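Local coordinates for uncharacterized protein (Neosartorya fumigata, PDB 5J5K), which binds palmitic acid inside an all-helical bundle and is probably a constitutive cell-wall mannoprotein recognised as an antigen by the host, at residues T21-L26 and Q48-D53; A115-T120 and A149-I154. One frame throughout, in Å; residues are numbered along the deposited sequence.

Contact 1: residues T21-L26 and Q48-D53. With PLM (palmitic acid), chain C.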
ATOM      1  N   THR A  21       5.348  -0.880   7.889  1.00 23.37           N
ATOM      2  CA  THR A  21       4.865  -1.030   9.259  1.00 27.18           C
ATOM      3  C   THR A  21       3.353  -0.822   9.340  1.00 27.93           C
ATOM      4  O   THR A  21       2.637  -1.601   9.986  1.00 27.02           O
ATOM      5  CB  THR A  21       5.587  -0.044  10.194  1.00 30.86           C
ATOM      6  OG1 THR A  21       6.976  -0.378  10.218  1.00 35.31           O
ATOM      7  CG2 THR A  21       5.031  -0.117  11.619  1.00 32.87           C
ATOM      8  N   ASP A  22       2.867   0.225   8.676  1.00 26.96           N
ATOM      9  CA  ASP A  22       1.430   0.512   8.617  1.00 25.83           C
ATOM     10  C   ASP A  22       0.639  -0.694   8.069  1.00 26.17           C
ATOM     11  O   ASP A  22      -0.373  -1.111   8.647  1.00 25.29           O
ATOM     12  CB  ASP A  22       1.133   1.700   7.688  1.00 24.10           C
ATOM     13  CG  ASP A  22       1.626   3.031   8.211  1.00 25.08           C
ATOM     14  OD1 ASP A  22       1.920   3.171   9.413  1.00 25.33           O
ATOM     15  OD2 ASP A  22       1.705   3.968   7.378  1.00 29.55           O
ATOM     16  N   ILE A  23       1.093  -1.229   6.940  1.00 23.17           N
ATOM     17  CA  ILE A  23       0.427  -2.364   6.297  1.00 22.32           C
ATOM     18  C   ILE A  23       0.347  -3.574   7.235  1.00 24.95           C
ATOM     19  O   ILE A  23      -0.698  -4.210   7.359  1.00 23.65           O
ATOM     20  CB  ILE A  23       1.138  -2.779   4.999  1.00 23.03           C
ATOM     21  CG1 ILE A  23       0.985  -1.687   3.934  1.00 23.00           C
ATOM     22  CG2 ILE A  23       0.564  -4.103   4.447  1.00 25.04           C
ATOM     23  CD1 ILE A  23       1.992  -1.808   2.802  1.00 21.38           C
ATOM     24  N   ASN A  24       1.457  -3.901   7.882  1.00 26.42           N
ATOM     25  CA  ASN A  24       1.479  -5.060   8.757  1.00 30.43           C
ATOM     26  C   ASN A  24       0.622  -4.858  10.019  1.00 29.88           C
ATOM     27  O   ASN A  24      -0.011  -5.796  10.493  1.00 28.49           O
ATOM     28  CB  ASN A  24       2.917  -5.446   9.086  1.00 33.41           C
ATOM     29  CG  ASN A  24       3.688  -5.916   7.833  1.00 40.30           C
ATOM     30  OD1 ASN A  24       3.131  -6.592   6.950  1.00 40.56           O
ATOM     31  ND2 ASN A  24       4.954  -5.548   7.753  1.00 44.24           N
ATOM     32  N   THR A  25       0.570  -3.634  10.527  1.00 29.75           N
ATOM     33  CA  THR A  25      -0.363  -3.307  11.609  1.00 32.02           C
ATOM     34  C   THR A  25      -1.806  -3.498  11.129  1.00 31.35           C
ATOM     35  O   THR A  25      -2.615  -4.111  11.830  1.00 30.13           O
ATOM     36  CB  THR A  25      -0.121  -1.887  12.155  1.00 33.59           C
ATOM     37  OG1 THR A  25       1.231  -1.802  12.619  1.00 35.83           O
ATOM     38  CG2 THR A  25      -1.092  -1.554  13.320  1.00 31.81           C
ATOM     39  N   LEU A  26      -2.116  -3.017   9.924  1.00 27.19           N
ATOM     40  CA  LEU A  26      -3.456  -3.164   9.376  1.00 27.09           C
ATOM     41  C   LEU A  26      -3.844  -4.648   9.242  1.00 27.93           C
ATOM     42  O   LEU A  26      -4.970  -5.038   9.555  1.00 27.71           O
ATOM     43  CB  LEU A  26      -3.561  -2.441   8.032  1.00 25.02           C
ATOM     44  CG  LEU A  26      -4.926  -2.109   7.453  1.00 30.69           C
ATOM     45  CD1 LEU A  26      -5.755  -1.231   8.387  1.00 26.21           C
ATOM     46  CD2 LEU A  26      -4.741  -1.426   6.078  1.00 28.53           C
ATOM     47  N   GLN A  48      -6.149   5.183   7.493  1.00 23.18           N
ATOM     48  CA  GLN A  48      -5.980   6.610   7.179  1.00 25.87           C
ATOM     49  C   GLN A  48      -4.531   7.088   7.397  1.00 26.50           C
ATOM     50  O   GLN A  48      -4.019   7.938   6.644  1.00 28.03           O
ATOM     51  CB  GLN A  48      -6.970   7.466   7.975  1.00 27.50           C
ATOM     52  CG  GLN A  48      -8.432   7.288   7.508  1.00 28.81           C
ATOM     53  CD  GLN A  48      -8.705   7.989   6.181  1.00 31.82           C
ATOM     54  OE1 GLN A  48      -8.824   7.355   5.120  1.00 30.77           O
ATOM     55  NE2 GLN A  48      -8.768   9.303   6.233  1.00 28.65           N
ATOM     56  N   GLN A  49      -3.872   6.534   8.412  1.00 27.81           N
ATOM     57  CA  GLN A  49      -2.437   6.770   8.626  1.00 27.39           C
ATOM     58  C   GLN A  49      -1.652   6.250   7.436  1.00 25.68           C
ATOM     59  O   GLN A  49      -0.713   6.905   6.974  1.00 25.35           O
ATOM     60  CB  GLN A  49      -1.962   6.099   9.920  1.00 29.46           C
ATOM     61  CG  GLN A  49      -0.531   6.437  10.335  1.00 33.85           C
ATOM     62  CD  GLN A  49      -0.315   7.922  10.526  1.00 41.22           C
ATOM     63  OE1 GLN A  49      -0.898   8.522  11.414  1.00 39.27           O
ATOM     64  NE2 GLN A  49       0.526   8.521   9.689  1.00 42.01           N
ATOM     65  N   LEU A  50      -2.052   5.086   6.925  1.00 23.82           N
ATOM     66  CA  LEU A  50      -1.403   4.474   5.768  1.00 23.64           C
ATOM     67  C   LEU A  50      -1.565   5.357   4.530  1.00 24.95           C
ATOM     68  O   LEU A  50      -0.585   5.606   3.823  1.00 22.21           O
ATOM     69  CB  LEU A  50      -1.954   3.074   5.497  1.00 22.80           C
ATOM     70  CG  LEU A  50      -1.519   2.362   4.216  1.00 24.12           C
ATOM     71  CD1 LEU A  50       0.029   2.251   4.151  1.00 20.85           C
ATOM     72  CD2 LEU A  50      -2.184   0.990   4.115  1.00 21.74           C
ATOM     73  N   GLU A  51      -2.779   5.851   4.286  1.00 22.63           N
ATOM     74  CA  GLU A  51      -3.000   6.793   3.184  1.00 24.73           C
ATOM     75  C   GLU A  51      -2.077   8.012   3.285  1.00 24.88           C
ATOM     76  O   GLU A  51      -1.454   8.420   2.301  1.00 23.92           O
ATOM     77  CB  GLU A  51      -4.458   7.266   3.129  1.00 25.35           C
ATOM     78  CG  GLU A  51      -5.473   6.190   2.682  1.00 26.90           C
ATOM     79  CD  GLU A  51      -6.850   6.788   2.395  1.00 30.19           C
ATOM     80  OE1 GLU A  51      -6.948   8.020   2.228  1.00 29.98           O
ATOM     81  OE2 GLU A  51      -7.835   6.033   2.325  1.00 24.17           O
ATOM     82  N   SER A  52      -1.993   8.586   4.475  1.00 22.47           N
ATOM     83  CA  SER A  52      -1.156   9.753   4.705  1.00 27.87           C
ATOM     84  C   SER A  52       0.330   9.432   4.464  1.00 26.86           C
ATOM     85  O   SER A  52       1.084  10.252   3.891  1.00 28.07           O
ATOM     86  CB  SER A  52      -1.365  10.257   6.138  1.00 29.65           C
ATOM     87  OG  SER A  52      -0.627  11.431   6.373  1.00 35.49           O
ATOM     88  N   ASP A  53       0.751   8.243   4.890  1.00 24.88           N
ATOM     89  CA  ASP A  53       2.157   7.858   4.779  1.00 24.03           C
ATOM     90  C   ASP A  53       2.549   7.554   3.321  1.00 22.24           C
ATOM     91  O   ASP A  53       3.684   7.813   2.901  1.00 24.28           O
ATOM     92  CB  ASP A  53       2.482   6.686   5.731  1.00 25.18           C
ATOM     93  CG  ASP A  53       2.466   7.102   7.208  1.00 28.19           C
ATOM     94  OD1 ASP A  53       2.704   8.293   7.516  1.00 30.39           O
ATOM     95  OD2 ASP A  53       2.223   6.242   8.077  1.00 27.12           O
TER
HETATM   96  C1  PLM C 202     -12.171  -2.762   8.394  1.00 50.75           C
HETATM   97  O1  PLM C 202     -13.081  -3.443   8.915  1.00 62.65           O
HETATM   98  O2  PLM C 202     -10.982  -3.057   8.637  1.00 61.10           O
HETATM   99  C2  PLM C 202     -12.506  -1.616   7.481  1.00 47.59           C
HETATM  100  C3  PLM C 202     -11.453  -0.509   7.565  1.00 37.55           C
HETATM  101  C4  PLM C 202     -10.145  -0.753   6.817  1.00 33.35           C
HETATM  102  C5  PLM C 202     -10.287  -1.419   5.459  1.00 32.37           C
HETATM  103  C6  PLM C 202      -9.021  -1.224   4.639  1.00 34.48           C
HETATM  104  C7  PLM C 202      -9.040  -2.086   3.392  1.00 31.70           C
HETATM  105  C8  PLM C 202      -7.813  -1.801   2.533  1.00 35.70           C
HETATM  106  C9  PLM C 202      -6.649  -2.715   2.879  1.00 38.11           C
HETATM  107  CA  PLM C 202      -5.530  -2.597   1.858  1.00 34.88           C
HETATM  108  CB  PLM C 202      -4.263  -3.283   2.343  1.00 35.66           C
HETATM  109  CC  PLM C 202      -3.116  -3.126   1.351  1.00 32.62           C
HETATM  110  CD  PLM C 202      -2.598  -1.694   1.320  1.00 32.79           C
HETATM  111  CE  PLM C 202      -1.294  -1.587   0.553  1.00 35.64           C
HETATM  112  CF  PLM C 202      -0.848  -0.144   0.327  1.00 36.89           C
HETATM  113  CG  PLM C 202       0.465  -0.079  -0.460  1.00 38.41           C
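Leu50 reaches from the 48-53 helix against the flank of Asp22, its CD1 lying 3.7 Å from Asp22 CB. These two residues also mark the closest backbone approach, on helix segments that run nearly antiparallel at 162° with their axes 9.5 Å apart. With CG anti to the backbone N (chi1 172°), the leucine sends its two methyls to different neighbours. CD1 serves Asp22 and, at 4.1 Å, CG1 of Ile23, whereas CD2 meets Leu26 CD2 at 4.0 Å, the two leucines crossing at about a right angle.

At the carboxylate end of Asp22 the contact turns polar. Its carboxylate and that of Asp53 are nearly coplanar, 16° apart, and Asp22 OD2 stands just 2.4 Å from Asp53 OD2. Two oxygens this close suggest that one of the acids is protonated, so the pair probably carries less than its full double negative charge. Asp22 is buried, which would further raise the cost of a second charge. Gln49, one turn before Asp53 on the same helix, steadies the second carboxylate: its chain bends at chi2 and NE2 donates to Asp53 OD1 over 3.1 Å. The oxygen is approached from above the carboxylate plane, and a weaker bond from NE2 runs to Asp53 OD2.

The apolar side of the contact is part of the lipid site. Leu26 CD2 touches C9 of the palmitic acid at 3.9 Å, while Leu50 CD2 and Ile23 CD1 meet carbons nearer the methyl end of the chain. Around this pairing of helices 9-32 and 37-62, Leu50 packs on Leu116 of helix 106-130, and Ile23 on Ile86 and Ser89 of helix 83-95.

Contact 2: residues A115-T120 and A149-I154. With MAN (alpha-D-mannopyranose), chain B; PLM (palmitic acid), chain C.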
ATOM      1  N   ALA A 115      -8.965   4.197  -2.836  1.00 23.69           N
ATOM      2  CA  ALA A 115      -8.085   5.305  -2.440  1.00 24.19           C
ATOM      3  C   ALA A 115      -6.644   4.819  -2.342  1.00 23.08           C
ATOM      4  O   ALA A 115      -5.722   5.472  -2.836  1.00 22.68           O
ATOM      5  CB  ALA A 115      -8.538   5.924  -1.105  1.00 24.40           C
ATOM      6  N   LEU A 116      -6.454   3.661  -1.725  1.00 20.80           N
ATOM      7  CA  LEU A 116      -5.118   3.088  -1.580  1.00 22.47           C
ATOM      8  C   LEU A 116      -4.498   2.694  -2.922  1.00 23.94           C
ATOM      9  O   LEU A 116      -3.304   2.896  -3.128  1.00 21.38           O
ATOM     10  CB  LEU A 116      -5.138   1.895  -0.625  1.00 21.80           C
ATOM     11  CG  LEU A 116      -5.356   2.280   0.844  1.00 23.34           C
ATOM     12  CD1 LEU A 116      -5.653   1.039   1.658  1.00 22.44           C
ATOM     13  CD2 LEU A 116      -4.158   3.050   1.406  1.00 23.70           C
ATOM     14  N   GLN A 117      -5.289   2.145  -3.842  1.00 22.25           N
ATOM     15  CA  GLN A 117      -4.736   1.812  -5.146  1.00 22.67           C
ATOM     16  C   GLN A 117      -4.291   3.082  -5.896  1.00 25.50           C
ATOM     17  O   GLN A 117      -3.188   3.111  -6.462  1.00 22.88           O
ATOM     18  CB  GLN A 117      -5.708   0.998  -6.006  1.00 26.09           C
ATOM     19  CG  GLN A 117      -5.080   0.583  -7.329  1.00 27.02           C
ATOM     20  CD  GLN A 117      -5.947  -0.313  -8.187  1.00 32.90           C
ATOM     21  OE1 GLN A 117      -7.153  -0.452  -7.968  1.00 30.25           O
ATOM     22  NE2 GLN A 117      -5.323  -0.923  -9.192  1.00 40.22           N
ATOM     23  N   SER A 118      -5.143   4.105  -5.913  1.00 22.51           N
ATOM     24  CA  SER A 118      -4.801   5.378  -6.534  1.00 27.07           C
ATOM     25  C   SER A 118      -3.520   5.991  -5.931  1.00 27.29           C
ATOM     26  O   SER A 118      -2.600   6.404  -6.669  1.00 26.88           O
ATOM     27  CB  SER A 118      -5.997   6.348  -6.457  1.00 28.32           C
ATOM     28  OG  SER A 118      -5.643   7.612  -6.970  1.00 38.93           O
ATOM     29  N   LYS A 119      -3.430   6.004  -4.602  1.00 24.32           N
ATOM     30  CA  LYS A 119      -2.269   6.586  -3.920  1.00 25.50           C
ATOM     31  C   LYS A 119      -0.993   5.763  -4.157  1.00 24.17           C
ATOM     32  O   LYS A 119       0.081   6.336  -4.367  1.00 22.85           O
ATOM     33  CB  LYS A 119      -2.550   6.788  -2.422  1.00 24.24           C
ATOM     34  CG  LYS A 119      -3.611   7.865  -2.171  1.00 27.96           C
ATOM     35  CD  LYS A 119      -4.047   7.970  -0.720  1.00 25.91           C
ATOM     36  CE  LYS A 119      -5.173   9.003  -0.567  1.00 28.74           C
ATOM     37  NZ  LYS A 119      -4.779  10.411  -0.936  1.00 28.47           N
ATOM     38  N   THR A 120      -1.126   4.444  -4.145  1.00 22.16           N
ATOM     39  CA  THR A 120      -0.005   3.538  -4.397  1.00 23.96           C
ATOM     40  C   THR A 120       0.486   3.694  -5.847  1.00 24.86           C
ATOM     41  O   THR A 120       1.684   3.748  -6.096  1.00 22.21           O
ATOM     42  CB  THR A 120      -0.385   2.074  -4.112  1.00 23.78           C
ATOM     43  OG1 THR A 120      -0.761   1.933  -2.729  1.00 23.08           O
ATOM     44  CG2 THR A 120       0.786   1.142  -4.445  1.00 23.64           C
ATOM     45  N   ALA A 149      -3.574  -7.321  -7.578  1.00 22.38           N
ATOM     46  CA  ALA A 149      -4.038  -7.765  -6.257  1.00 24.08           C
ATOM     47  C   ALA A 149      -5.128  -6.818  -5.728  1.00 23.97           C
ATOM     48  O   ALA A 149      -6.156  -7.265  -5.223  1.00 24.56           O
ATOM     49  CB  ALA A 149      -2.863  -7.865  -5.279  1.00 21.69           C
ATOM     50  N   PHE A 150      -4.915  -5.512  -5.856  1.00 22.82           N
ATOM     51  CA  PHE A 150      -5.971  -4.540  -5.541  1.00 23.51           C
ATOM     52  C   PHE A 150      -7.244  -4.842  -6.325  1.00 24.53           C
ATOM     53  O   PHE A 150      -8.334  -4.832  -5.756  1.00 24.81           O
ATOM     54  CB  PHE A 150      -5.533  -3.097  -5.853  1.00 23.22           C
ATOM     55  CG  PHE A 150      -4.842  -2.422  -4.720  1.00 23.65           C
ATOM     56  CD1 PHE A 150      -5.550  -2.061  -3.581  1.00 22.62           C
ATOM     57  CD2 PHE A 150      -3.493  -2.129  -4.785  1.00 26.89           C
ATOM     58  CE1 PHE A 150      -4.924  -1.442  -2.505  1.00 24.99           C
ATOM     59  CE2 PHE A 150      -2.847  -1.498  -3.704  1.00 28.83           C
ATOM     60  CZ  PHE A 150      -3.562  -1.156  -2.571  1.00 27.04           C
ATOM     61  N   SER A 151      -7.111  -5.095  -7.626  1.00 21.68           N
ATOM     62  CA  SER A 151      -8.278  -5.331  -8.467  1.00 24.44           C
ATOM     63  C   SER A 151      -9.056  -6.566  -8.014  1.00 26.67           C
ATOM     64  O   SER A 151     -10.293  -6.569  -8.021  1.00 24.50           O
ATOM     65  CB  SER A 151      -7.885  -5.471  -9.931  1.00 27.54           C
ATOM     66  OG  SER A 151      -7.382  -4.229 -10.433  1.00 29.19           O
ATOM     67  N   SER A 152      -8.320  -7.598  -7.617  1.00 24.85           N
ATOM     68  CA  SER A 152      -8.909  -8.808  -7.035  1.00 26.40           C
ATOM     69  C   SER A 152      -9.712  -8.511  -5.759  1.00 24.48           C
ATOM     70  O   SER A 152     -10.876  -8.893  -5.653  1.00 26.00           O
ATOM     71  CB  SER A 152      -7.788  -9.809  -6.746  1.00 26.03           C
ATOM     72  OG  SER A 152      -8.285 -10.990  -6.146  1.00 28.92           O
ATOM     73  N   ALA A 153      -9.099  -7.818  -4.800  1.00 23.89           N
ATOM     74  CA  ALA A 153      -9.790  -7.461  -3.541  1.00 25.41           C
ATOM     75  C   ALA A 153     -11.027  -6.589  -3.795  1.00 25.50           C
ATOM     76  O   ALA A 153     -12.081  -6.799  -3.186  1.00 25.02           O
ATOM     77  CB  ALA A 153      -8.833  -6.771  -2.553  1.00 21.97           C
ATOM     78  N   ILE A 154     -10.902  -5.637  -4.723  1.00 25.10           N
ATOM     79  CA  ILE A 154     -12.009  -4.762  -5.104  1.00 25.93           C
ATOM     80  C   ILE A 154     -13.182  -5.563  -5.692  1.00 27.43           C
ATOM     81  O   ILE A 154     -14.364  -5.339  -5.344  1.00 26.11           O
ATOM     82  CB  ILE A 154     -11.512  -3.654  -6.094  1.00 23.66           C
ATOM     83  CG1 ILE A 154     -10.604  -2.663  -5.350  1.00 28.39           C
ATOM     84  CG2 ILE A 154     -12.682  -2.939  -6.749  1.00 28.57           C
ATOM     85  CD1 ILE A 154      -9.696  -1.813  -6.266  1.00 28.69           C
TER
HETATM   86  C1  MAN B 201      -7.213 -11.935  -5.976  1.00 29.09           C
HETATM   87  C2  MAN B 201      -7.849 -13.162  -5.309  1.00 35.56           C
HETATM   88  C3  MAN B 201      -8.210 -12.891  -3.855  1.00 32.83           C
HETATM   89  C4  MAN B 201      -6.998 -12.314  -3.139  1.00 29.32           C
HETATM   90  C5  MAN B 201      -6.537 -11.057  -3.877  1.00 31.13           C
HETATM   91  C6  MAN B 201      -5.369 -10.347  -3.190  1.00 32.12           C
HETATM   92  O2  MAN B 201      -6.923 -14.217  -5.350  1.00 36.86           O
HETATM   93  O3  MAN B 201      -8.631 -14.074  -3.211  1.00 35.95           O
HETATM   94  O4  MAN B 201      -7.305 -12.005  -1.805  1.00 29.57           O
HETATM   95  O5  MAN B 201      -6.149 -11.442  -5.183  1.00 26.90           O
HETATM   96  O6  MAN B 201      -4.249 -11.192  -3.098  1.00 29.04           O
HETATM   97  C1  PLM C 202     -12.171  -2.762   8.394  1.00 50.75           C
HETATM   98  O1  PLM C 202     -13.081  -3.443   8.915  1.00 62.65           O
HETATM   99  O2  PLM C 202     -10.982  -3.057   8.637  1.00 61.10           O
HETATM  100  C2  PLM C 202     -12.506  -1.616   7.481  1.00 47.59           C
HETATM  101  C3  PLM C 202     -11.453  -0.509   7.565  1.00 37.55           C
HETATM  102  C4  PLM C 202     -10.145  -0.753   6.817  1.00 33.35           C
HETATM  103  C5  PLM C 202     -10.287  -1.419   5.459  1.00 32.37           C
HETATM  104  C6  PLM C 202      -9.021  -1.224   4.639  1.00 34.48           C
HETATM  105  C7  PLM C 202      -9.040  -2.086   3.392  1.00 31.70           C
HETATM  106  C8  PLM C 202      -7.813  -1.801   2.533  1.00 35.70           C
HETATM  107  C9  PLM C 202      -6.649  -2.715   2.879  1.00 38.11           C
HETATM  108  CA  PLM C 202      -5.530  -2.597   1.858  1.00 34.88           C
HETATM  109  CB  PLM C 202      -4.263  -3.283   2.343  1.00 35.66           C
HETATM  110  CC  PLM C 202      -3.116  -3.126   1.351  1.00 32.62           C
HETATM  111  CD  PLM C 202      -2.598  -1.694   1.320  1.00 32.79           C
HETATM  112  CE  PLM C 202      -1.294  -1.587   0.553  1.00 35.64           C
HETATM  113  CF  PLM C 202      -0.848  -0.144   0.327  1.00 36.89           C
HETATM  114  CG  PLM C 202       0.465  -0.079  -0.460  1.00 38.41           C
HETATM  115  O   HOH W   1      -8.454  -1.913  -9.691  1.00 23.76           O
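The last two long helices of the bundle, 106-130 and 133-156, form a helical hairpin, and here their segments run antiparallel with axes 10.6 Å apart. Phe150 fills the middle of the interface. Gln117 lies across one face of its ring: CB sits 4.0 Å from the ring centroid and 19° off the normal, a CH-pi contact. The glutamine has CG anti to the backbone N (chi1 -176°), and from the ring face its extended chain runs back along Phe150 towards CB, bringing the amide beside that atom with amide and ring planes 13° apart.

At the far end of that chain, Gln117 OE1 comes within 3.3 Å of Ile154 CD1 and accepts a hydrogen bond from a water at 2.6 Å. The same water is hydrogen-bonded to Ser151 OG and thus bridges the two helices; Ser151 OG also bonds to the backbone oxygen of Asp147, and Gln117 NE2 weakly to the Asp147 carboxylate. On the inner side the contact lines the lipid-binding core of the bundle. Phe150 CZ approaches CE of the palmitic acid obliquely, Leu116 packs CB against Phe150 CE1 at 3.8 Å, and Leu116 CD1 turns to CA of the fatty acid at 3.6 Å. Thr120 OG1 lies 3.3 Å from the terminal methyl, CG, of the same lipid. That hydroxyl donates to Leu116 O over 2.7 Å, meeting it from the opposite face to the backbone N of Thr120, so the intrahelical bond satisfies the polar group beside the aliphatic chain. The 149-154 helix also carries the sugar: Ser152 OG is covalently joined to C1 of an O-linked mannose, which is hydrogen-bonded to Asp91 of helix 83-95.

Overall arrangement
Contact 1 and contact 2 are two antiparallel helix pairings that follow in series along the chain, with centres 14 Å apart, and both line the palmitic acid site. They meet directly where helix 37-62 packs on helix 106-130: Leu50 CG lies 3.9 Å from Leu116 CD2, and Glu51 CG lies 3.6 Å from the same methyl. Glu51 also packs against Ala115 and the aliphatic end of Lys119, whose amino group forms a salt bridge with Asp55. Residues 21-26 and 48-53 thus wall one flank of the fatty-acid chain, and residues 115-120 and 149-154 another. The mannose is attached to contact 2; between nearest atoms, the side chain of Ile23 in contact 1 is about 11 Å from the bound mannose.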